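Local coordinates for protein ACDH-11, isoform b (Caenorhabditis elegans, PDB 4Y9J), which belongs to the acyl-CoA dehydrogenase family and assembles as four chains that bind flavin-adenine dinucleotide, at residues T234-V239 against S253-K258; N265-Q270 against G292-R297; P22-P27 against R60-V65. All blocks are in the same frame, centred on the assembly; numbering follows the deposited sequence.

Interaction 1: residues T234-V239 against S253-K258; sequences TLARIV and SLFLLK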
loop_
_atom_site.group_PDB
_atom_site.type_symbol
_atom_site.label_atom_id
_atom_site.label_comp_id
_atom_site.label_asym_id
_atom_site.label_seq_id
_atom_site.Cartn_x
_atom_site.Cartn_y
_atom_site.Cartn_z
ATOM N N THR B 234 -31.141 14.775 -4.456
ATOM C CA THR B 234 -30.708 14.572 -5.825
ATOM C C THR B 234 -31.770 14.972 -6.823
ATOM O O THR B 234 -32.895 15.263 -6.438
ATOM C CB THR B 234 -30.299 13.071 -6.034
ATOM O OG1 THR B 234 -29.604 12.886 -7.286
ATOM C CG2 THR B 234 -31.452 12.184 -5.917
ATOM N N LEU B 235 -31.379 15.081 -8.097
ATOM C CA LEU B 235 -32.280 15.469 -9.190
ATOM C C LEU B 235 -32.451 14.272 -10.055
ATOM O O LEU B 235 -31.481 13.530 -10.204
ATOM C CB LEU B 235 -31.604 16.526 -10.033
ATOM C CG LEU B 235 -31.339 17.818 -9.269
ATOM C CD1 LEU B 235 -30.566 18.769 -10.191
ATOM C CD2 LEU B 235 -32.626 18.503 -8.775
ATOM N N ALA B 236 -33.634 14.117 -10.632
ATOM C CA ALA B 236 -33.954 13.090 -11.601
ATOM C C ALA B 236 -35.100 13.515 -12.493
ATOM O O ALA B 236 -35.825 14.446 -12.163
ATOM C CB ALA B 236 -34.336 11.802 -10.874
ATOM N N ARG B 237 -35.272 12.804 -13.605
ATOM C CA ARG B 237 -36.349 13.022 -14.547
ATOM C C ARG B 237 -37.463 12.043 -14.372
ATOM O O ARG B 237 -37.271 10.834 -14.495
ATOM C CB ARG B 237 -35.829 12.867 -15.959
ATOM C CG ARG B 237 -34.700 13.820 -16.293
ATOM C CD ARG B 237 -34.300 13.771 -17.770
ATOM N NE ARG B 237 -33.076 14.524 -17.894
ATOM C CZ ARG B 237 -32.986 15.843 -18.015
ATOM N NH1 ARG B 237 -34.101 16.606 -18.146
ATOM N NH2 ARG B 237 -31.774 16.396 -18.015
ATOM N N ILE B 238 -38.659 12.582 -14.129
ATOM C CA ILE B 238 -39.784 11.766 -13.823
ATOM C C ILE B 238 -40.249 11.197 -15.144
ATOM O O ILE B 238 -40.246 11.904 -16.161
ATOM C CB ILE B 238 -40.893 12.574 -13.106
ATOM C CG1 ILE B 238 -40.403 12.849 -11.666
ATOM C CG2 ILE B 238 -42.199 11.803 -13.173
ATOM C CD1 ILE B 238 -41.472 13.391 -10.745
ATOM N N VAL B 239 -40.543 9.908 -15.136
ATOM C CA VAL B 239 -41.021 9.192 -16.315
ATOM C C VAL B 239 -42.558 9.190 -16.295
ATOM O O VAL B 239 -43.153 8.785 -15.315
ATOM C CB VAL B 239 -40.545 7.715 -16.279
ATOM C CG1 VAL B 239 -41.046 6.965 -17.506
ATOM C CG2 VAL B 239 -39.025 7.627 -16.161
ATOM N N SER B 253 -36.775 17.091 -11.487
ATOM C CA SER B 253 -37.396 17.263 -10.197
ATOM C C SER B 253 -36.419 16.901 -9.075
ATOM O O SER B 253 -35.417 16.183 -9.281
ATOM C CB SER B 253 -38.669 16.427 -10.142
ATOM O OG SER B 253 -39.606 16.741 -11.213
ATOM N N LEU B 254 -36.711 17.401 -7.882
ATOM C CA LEU B 254 -35.865 17.184 -6.709
ATOM C C LEU B 254 -36.393 16.036 -5.862
ATOM O O LEU B 254 -37.592 15.887 -5.728
ATOM C CB LEU B 254 -35.849 18.460 -5.856
ATOM C CG LEU B 254 -34.950 18.451 -4.621
ATOM C CD1 LEU B 254 -33.491 18.275 -4.983
ATOM C CD2 LEU B 254 -35.163 19.729 -3.835
ATOM N N PHE B 255 -35.469 15.279 -5.268
ATOM C CA PHE B 255 -35.766 14.099 -4.466
ATOM C C PHE B 255 -34.930 14.054 -3.231
ATOM O O PHE B 255 -33.762 14.478 -3.214
ATOM C CB PHE B 255 -35.531 12.775 -5.246
ATOM C CG PHE B 255 -36.425 12.608 -6.425
ATOM C CD1 PHE B 255 -36.114 13.221 -7.618
ATOM C CD2 PHE B 255 -37.581 11.884 -6.333
ATOM C CE1 PHE B 255 -36.952 13.108 -8.713
ATOM C CE2 PHE B 255 -38.440 11.745 -7.443
ATOM C CZ PHE B 255 -38.107 12.366 -8.634
ATOM N N LEU B 256 -35.515 13.465 -2.225
ATOM C CA LEU B 256 -34.870 13.232 -0.944
ATOM C C LEU B 256 -34.886 11.746 -0.705
ATOM O O LEU B 256 -35.961 11.143 -0.850
ATOM C CB LEU B 256 -35.624 13.917 0.224
ATOM C CG LEU B 256 -35.052 13.695 1.636
ATOM C CD1 LEU B 256 -33.699 14.339 1.843
ATOM C CD2 LEU B 256 -36.063 14.193 2.699
ATOM N N LEU B 257 -33.730 11.179 -0.344
ATOM C CA LEU B 257 -33.637 9.757 -0.014
ATOM C C LEU B 257 -32.743 9.416 1.129
ATOM O O LEU B 257 -31.818 10.191 1.468
ATOM C CB LEU B 257 -33.239 8.902 -1.210
ATOM C CG LEU B 257 -31.814 8.948 -1.747
ATOM C CD1 LEU B 257 -31.462 7.675 -2.487
ATOM C CD2 LEU B 257 -31.607 10.070 -2.660
ATOM N N LYS B 258 -33.034 8.260 1.741
ATOM C CA LYS B 258 -32.164 7.652 2.728
ATOM C C LYS B 258 -31.135 6.782 1.985
ATOM O O LYS B 258 -31.524 6.039 1.099
ATOM C CB LYS B 258 -32.907 6.775 3.729
ATOM C CG LYS B 258 -33.479 7.542 4.892
ATOM C CD LYS B 258 -34.145 6.615 5.846
ATOM C CE LYS B 258 -33.159 5.895 6.778
ATOM N NZ LYS B 258 -32.299 6.800 7.555
HETATM O O HOH W 1 -39.146 15.523 -13.511
#
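T234 and A236 pair with F255 and S253 through four backbone hydrogen bonds, an antiparallel ladder in which the short strand axes run at 125° and come within 4.7 Å. T234–F255 and A236–S253 are the hydrogen-bonded pairs, and the non-hydrogen-bonded pair L235–L254 lies between them. On the face of T234, A236, S253 and F255, the F255 ring extends past A236 toward I238. With CG beside the backbone N (chi1 -64°), its CE1 lies 3.6 Å from A236 CB, while I238 CG1 meets CZ at the ring edge, 3.8 Å away. T234 turns its methyl CG2 to L257 CD2 at 3.9 Å; its hydroxyl OG1 is hydrogen-bonded to W189 O and K221 NZ instead. L235 and L254 meet on the other face, CD2 to CD1 at 3.9 Å. Past the last pair, a water accepts from I238 N and lies 2.6 Å from S253 OG; that hydroxyl is also hydrogen-bonded to G302 N. Y215 of strand 214-225 meets the F255 ring edge-to-face. The ladder belongs to the beta domain in the middle of the acyl-CoA dehydrogenase fold, with the T234 side chain about 8 Å from the bound flavin-adenine dinucleotide.

Interaction 2: residues N265-Q270 against G292-R297; sequences NLNGIQ and GAIAER
At the open end of the beta hairpin formed by strands 269-274 and 285-298, N267 uses its side-chain amide to pair with the backbone of I294. The carboxamide takes the place of a neighbouring peptide group: I294 N donates to N267 OD1 at 2.9 Å, and N267 ND2 donates to I294 O, also at 2.9 Å. The two bonds are almost equally straight, but differ in approach. I294 O lies in the amide plane of N267 and receives ND2 on a lone pair, whereas I294 N reaches OD1 from 26° out of the carbonyl plane. The group is carried across by a side chain extended away from its own backbone N (chi1 169°), and it meets the I294 side chain at about a right angle, with OD1 3.6 Å from I294 CB. ND2 has a second acceptor in K258 O, so the amide joins the end of strand 252-258 to strand 285-298, and three bonds fix its rotation. The backbone of N267 is bent in an inverse gamma turn, closed by a weak bond from G268 N to L266 O, and N267 O rests 3.2 Å from A293 CB. G268 then passes close to the other strand, its CA 3.9 Å from A293 CA. The backbone of G268 has positive phi, and a CB there would collide with A293 N and G292 C. I269 CG1 adds a loose apolar contact to A293 CB at 4.3 Å. Across the sheet, G292 and A293 both face L217 of strand 214-225, forming a G1 beta bulge, where strand 285-298 turns a corner; an inverse gamma turn thus faces a G1 bulge in the sheet of the acyl-CoA dehydrogenase middle domain.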
loop_
_atom_site.group_PDB
_atom_site.type_symbol
_atom_site.label_atom_id
_atom_site.label_comp_id
_atom_site.label_asym_id
_atom_site.label_seq_id
_atom_site.Cartn_x
_atom_site.Cartn_y
_atom_site.Cartn_z
ATOM N N ASN B 265 -28.294 -1.687 4.893
ATOM C CA ASN B 265 -28.019 -2.026 3.505
ATOM C C ASN B 265 -28.267 -0.820 2.620
ATOM O O ASN B 265 -29.183 -0.042 2.860
ATOM C CB ASN B 265 -28.932 -3.126 3.020
ATOM C CG ASN B 265 -28.760 -4.424 3.791
ATOM O OD1 ASN B 265 -27.683 -4.806 4.174
ATOM N ND2 ASN B 265 -29.836 -5.065 4.032
ATOM N N LEU B 266 -27.478 -0.700 1.568
ATOM C CA LEU B 266 -27.704 0.365 0.600
ATOM C C LEU B 266 -29.068 0.354 -0.037
ATOM O O LEU B 266 -29.630 -0.672 -0.390
ATOM C CB LEU B 266 -26.591 0.375 -0.485
ATOM C CG LEU B 266 -25.281 0.856 0.095
ATOM C CD1 LEU B 266 -24.122 0.577 -0.842
ATOM C CD2 LEU B 266 -25.391 2.349 0.344
ATOM N N ASN B 267 -29.636 1.545 -0.167
ATOM C CA ASN B 267 -30.954 1.701 -0.738
ATOM C C ASN B 267 -30.910 1.748 -2.294
ATOM O O ASN B 267 -30.916 2.809 -2.847
ATOM C CB ASN B 267 -31.652 2.982 -0.132
ATOM C CG ASN B 267 -32.928 3.401 -0.839
ATOM O OD1 ASN B 267 -33.645 2.627 -1.453
ATOM N ND2 ASN B 267 -33.205 4.701 -0.755
ATOM N N GLY B 268 -30.941 0.588 -2.963
ATOM C CA GLY B 268 -30.921 0.491 -4.439
ATOM C C GLY B 268 -29.625 1.096 -5.059
ATOM O O GLY B 268 -29.676 1.648 -6.150
ATOM N N ILE B 269 -28.502 1.112 -4.340
ATOM C CA ILE B 269 -27.335 1.824 -4.735
ATOM C C ILE B 269 -26.149 0.880 -4.667
ATOM O O ILE B 269 -26.082 0.056 -3.776
ATOM C CB ILE B 269 -27.031 2.987 -3.746
ATOM C CG1 ILE B 269 -28.099 4.077 -3.859
ATOM C CG2 ILE B 269 -25.635 3.566 -3.879
ATOM C CD1 ILE B 269 -28.193 4.902 -2.569
ATOM N N GLN B 270 -25.247 1.002 -5.629
ATOM C CA GLN B 270 -23.959 0.316 -5.597
ATOM C C GLN B 270 -22.891 1.346 -5.764
ATOM O O GLN B 270 -23.055 2.336 -6.569
ATOM C CB GLN B 270 -23.829 -0.728 -6.729
ATOM C CG GLN B 270 -24.476 -2.053 -6.385
ATOM C CD GLN B 270 -24.209 -3.092 -7.470
ATOM O OE1 GLN B 270 -23.536 -2.812 -8.419
ATOM N NE2 GLN B 270 -24.785 -4.210 -7.342
ATOM N N GLY B 292 -33.151 1.421 -8.782
ATOM C CA GLY B 292 -34.319 1.183 -7.916
ATOM C C GLY B 292 -34.179 1.806 -6.507
ATOM O O GLY B 292 -34.898 1.394 -5.557
ATOM N N ALA B 293 -33.318 2.807 -6.355
ATOM C CA ALA B 293 -33.213 3.575 -5.091
ATOM C C ALA B 293 -34.522 4.277 -4.781
ATOM O O ALA B 293 -35.030 5.023 -5.576
ATOM C CB ALA B 293 -32.105 4.592 -5.190
ATOM N N ILE B 294 -35.082 4.003 -3.622
ATOM C CA ILE B 294 -36.374 4.597 -3.229
ATOM C C ILE B 294 -36.199 6.024 -2.715
ATOM O O ILE B 294 -35.405 6.280 -1.787
ATOM C CB ILE B 294 -37.050 3.704 -2.194
ATOM C CG1 ILE B 294 -37.226 2.336 -2.840
ATOM C CG2 ILE B 294 -38.430 4.250 -1.829
ATOM C CD1 ILE B 294 -37.716 1.265 -1.908
ATOM N N ALA B 295 -36.946 6.938 -3.326
ATOM C CA ALA B 295 -36.790 8.329 -3.066
ATOM C C ALA B 295 -38.148 9.058 -3.062
ATOM O O ALA B 295 -39.085 8.682 -3.812
ATOM C CB ALA B 295 -35.890 8.938 -4.105
ATOM N N GLU B 296 -38.204 10.143 -2.291
ATOM C CA GLU B 296 -39.458 10.955 -2.168
ATOM C C GLU B 296 -39.342 12.266 -2.936
ATOM O O GLU B 296 -38.367 12.983 -2.768
ATOM C CB GLU B 296 -39.730 11.251 -0.717
ATOM C CG GLU B 296 -39.667 10.094 0.253
ATOM C CD GLU B 296 -40.536 8.919 -0.095
ATOM O OE1 GLU B 296 -41.549 9.111 -0.792
ATOM O OE2 GLU B 296 -40.227 7.784 0.388
ATOM N N ARG B 297 -40.278 12.543 -3.832
ATOM C CA ARG B 297 -40.247 13.784 -4.582
ATOM C C ARG B 297 -40.608 14.948 -3.680
ATOM O O ARG B 297 -41.625 14.889 -3.009
ATOM C CB ARG B 297 -41.271 13.808 -5.736
ATOM C CG ARG B 297 -41.093 15.037 -6.651
ATOM C CD ARG B 297 -42.358 15.660 -7.249
ATOM N NE ARG B 297 -43.589 15.325 -6.545
ATOM C CZ ARG B 297 -44.393 16.171 -5.918
ATOM N NH1 ARG B 297 -44.199 17.480 -5.891
ATOM N NH2 ARG B 297 -45.451 15.688 -5.336
#

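Interaction 3: residues P22-P27 against R60-V65; sequences PTLHNP and RITSEV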
loop_
_atom_site.group_PDB
_atom_site.type_symbol
_atom_site.label_atom_id
_atom_site.label_comp_id
_atom_site.label_asym_id
_atom_site.label_seq_id
_atom_site.Cartn_x
_atom_site.Cartn_y
_atom_site.Cartn_z
ATOM N N PRO B 22 6.442 24.894 12.504
ATOM C CA PRO B 22 5.516 25.937 12.949
ATOM C C PRO B 22 4.567 25.445 14.015
ATOM O O PRO B 22 4.230 24.234 14.045
ATOM C CB PRO B 22 4.733 26.243 11.669
ATOM C CG PRO B 22 4.795 24.997 10.889
ATOM C CD PRO B 22 6.191 24.491 11.119
ATOM N N THR B 23 4.080 26.360 14.813
ATOM C CA THR B 23 3.097 26.103 15.859
ATOM C C THR B 23 1.734 26.685 15.467
ATOM O O THR B 23 1.670 27.841 15.058
ATOM C CB THR B 23 3.516 26.785 17.167
ATOM O OG1 THR B 23 4.795 26.307 17.563
ATOM C CG2 THR B 23 2.502 26.542 18.340
ATOM N N LEU B 24 0.673 25.889 15.646
ATOM C CA LEU B 24 -0.693 26.323 15.450
ATOM C C LEU B 24 -1.186 26.876 16.750
ATOM O O LEU B 24 -1.313 26.164 17.835
ATOM C CB LEU B 24 -1.603 25.186 14.995
ATOM C CG LEU B 24 -3.063 25.564 14.820
ATOM C CD1 LEU B 24 -3.164 26.584 13.719
ATOM C CD2 LEU B 24 -3.959 24.354 14.563
ATOM N N HIS B 25 -1.470 28.154 16.695
ATOM C CA HIS B 25 -1.988 28.817 17.881
ATOM C C HIS B 25 -3.515 28.819 17.842
ATOM O O HIS B 25 -4.087 28.625 16.792
ATOM C CB HIS B 25 -1.474 30.253 17.925
ATOM C CG HIS B 25 0.019 30.367 17.896
ATOM N ND1 HIS B 25 0.809 30.043 18.984
ATOM C CD2 HIS B 25 0.862 30.825 16.942
ATOM C CE1 HIS B 25 2.081 30.272 18.676
ATOM N NE2 HIS B 25 2.135 30.732 17.445
ATOM N N ASN B 26 -4.159 29.039 19.002
ATOM C CA ASN B 26 -5.631 29.147 19.091
ATOM C C ASN B 26 -6.101 30.061 17.970
ATOM O O ASN B 26 -5.739 31.250 17.992
ATOM C CB ASN B 26 -6.018 29.746 20.451
ATOM C CG ASN B 26 -7.539 29.886 20.630
ATOM O OD1 ASN B 26 -8.223 30.418 19.770
ATOM N ND2 ASN B 26 -8.041 29.424 21.738
ATOM N N PRO B 27 -6.877 29.541 16.984
ATOM C CA PRO B 27 -7.177 30.331 15.815
ATOM C C PRO B 27 -8.187 31.469 16.028
ATOM O O PRO B 27 -8.319 32.309 15.167
ATOM C CB PRO B 27 -7.671 29.303 14.820
ATOM C CG PRO B 27 -8.250 28.233 15.643
ATOM C CD PRO B 27 -7.313 28.152 16.770
ATOM N N ARG B 60 -9.950 23.706 21.573
ATOM C CA ARG B 60 -10.283 22.362 21.134
ATOM C C ARG B 60 -9.666 22.039 19.789
ATOM O O ARG B 60 -9.303 20.879 19.517
ATOM C CB ARG B 60 -11.763 22.164 21.085
ATOM C CG ARG B 60 -12.141 20.700 21.010
ATOM C CD ARG B 60 -13.639 20.409 20.962
ATOM N NE ARG B 60 -13.852 18.979 21.223
ATOM C CZ ARG B 60 -14.991 18.391 21.540
ATOM N NH1 ARG B 60 -16.153 19.017 21.563
ATOM N NH2 ARG B 60 -14.970 17.113 21.780
ATOM N N ILE B 61 -9.568 23.037 18.908
ATOM C CA ILE B 61 -8.932 22.864 17.623
ATOM C C ILE B 61 -7.456 22.464 17.842
ATOM O O ILE B 61 -6.987 21.515 17.216
ATOM C CB ILE B 61 -8.990 24.131 16.740
ATOM C CG1 ILE B 61 -10.413 24.601 16.395
ATOM C CG2 ILE B 61 -8.167 24.006 15.487
ATOM C CD1 ILE B 61 -11.196 23.676 15.574
ATOM N N THR B 62 -6.724 23.198 18.676
ATOM C CA THR B 62 -5.311 22.961 18.821
ATOM C C THR B 62 -5.050 21.665 19.620
ATOM O O THR B 62 -4.176 20.886 19.256
ATOM C CB THR B 62 -4.556 24.122 19.495
ATOM O OG1 THR B 62 -5.092 24.376 20.800
ATOM C CG2 THR B 62 -4.577 25.399 18.588
ATOM N N SER B 63 -5.874 21.401 20.601
ATOM C CA SER B 63 -5.684 20.254 21.464
ATOM C C SER B 63 -6.205 18.954 20.876
ATOM O O SER B 63 -5.736 17.918 21.307
ATOM C CB SER B 63 -6.279 20.503 22.832
ATOM O OG SER B 63 -7.694 20.399 22.827
ATOM N N GLU B 64 -7.200 18.985 19.977
ATOM C CA GLU B 64 -7.916 17.764 19.523
ATOM C C GLU B 64 -8.220 17.719 18.039
ATOM O O GLU B 64 -7.831 16.754 17.340
ATOM C CB GLU B 64 -9.188 17.494 20.313
ATOM C CG GLU B 64 -9.869 16.164 20.001
ATOM C CD GLU B 64 -11.172 15.956 20.728
ATOM O OE1 GLU B 64 -11.731 16.976 21.245
ATOM O OE2 GLU B 64 -11.636 14.780 20.808
ATOM N N VAL B 65 -8.862 18.741 17.496
ATOM C CA VAL B 65 -9.432 18.612 16.167
ATOM C C VAL B 65 -8.324 18.538 15.147
ATOM O O VAL B 65 -8.396 17.719 14.247
ATOM C CB VAL B 65 -10.406 19.770 15.794
ATOM C CG1 VAL B 65 -11.009 19.538 14.440
ATOM C CG2 VAL B 65 -11.520 19.894 16.852
#
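T62 meets L24 obliquely, its methyl CG2 directed at the extended chain of residues 22-27 while its hydroxyl turns back into its own helix. CG2 stands beside the backbone N, anti to the carbonyl carbon, and OG1 takes the remaining position between the two (chi1 59°), where it is hydrogen-bonded to D59 O one turn earlier. T62 CG2 lies 3.4 Å from L24 O and 3.7 Å from H25 C, and packs on L24 CG at 4.1 Å. Beside it in the helix, I61 offers CG2 to two partners: L24 CD2 at 4.3 Å and P27 CG at 4.2 Å. No hydrogen bond links the two segments: the T62 methyl packs mainly on the backbone, I61 on the side chains of L24 and P27. The side chains of H25 and N26 start away from the helix. N26 nevertheless returns to it through ND2, which bonds to D59 OD1 and S55 O, and H25 NE2 bonds to D336. On the helix, R60 grips E64 side-on in a salt bridge: R60 NE lies 2.9 Å from E64 OE1, and NH2 reaches the same oxygen at longer range; both donors lie with that oxygen in the guanidinium plane. The loop before helix 34-41 thus passes across helix 44-74 at I61 and T62: L24 touches R329 of helix 304-338, P27 touches L134 of helix 121-135, and R60 rests on I104 of helix 96-107.

In the fold
From the N terminus, interaction 3 comes first: it closes a loop of 32 intervening residues, mostly helical, by laying residues 22-27 on helix 44-74 in the N-terminal part of the fold. Interaction 1 follows in the beta domain, joining neighbouring strands across 13 residues, and interaction 2 closes a further 21 residues at the base of a hairpin. The three run in series, without nesting or crossing. Interactions 1 and 2, with centres 11 Å apart, share one sheet, because strand 252-258 pairs with strand 285-298, for example through L256 O and E296 N. Interaction 3 is remote, its centre about 41 Å from that of interaction 1.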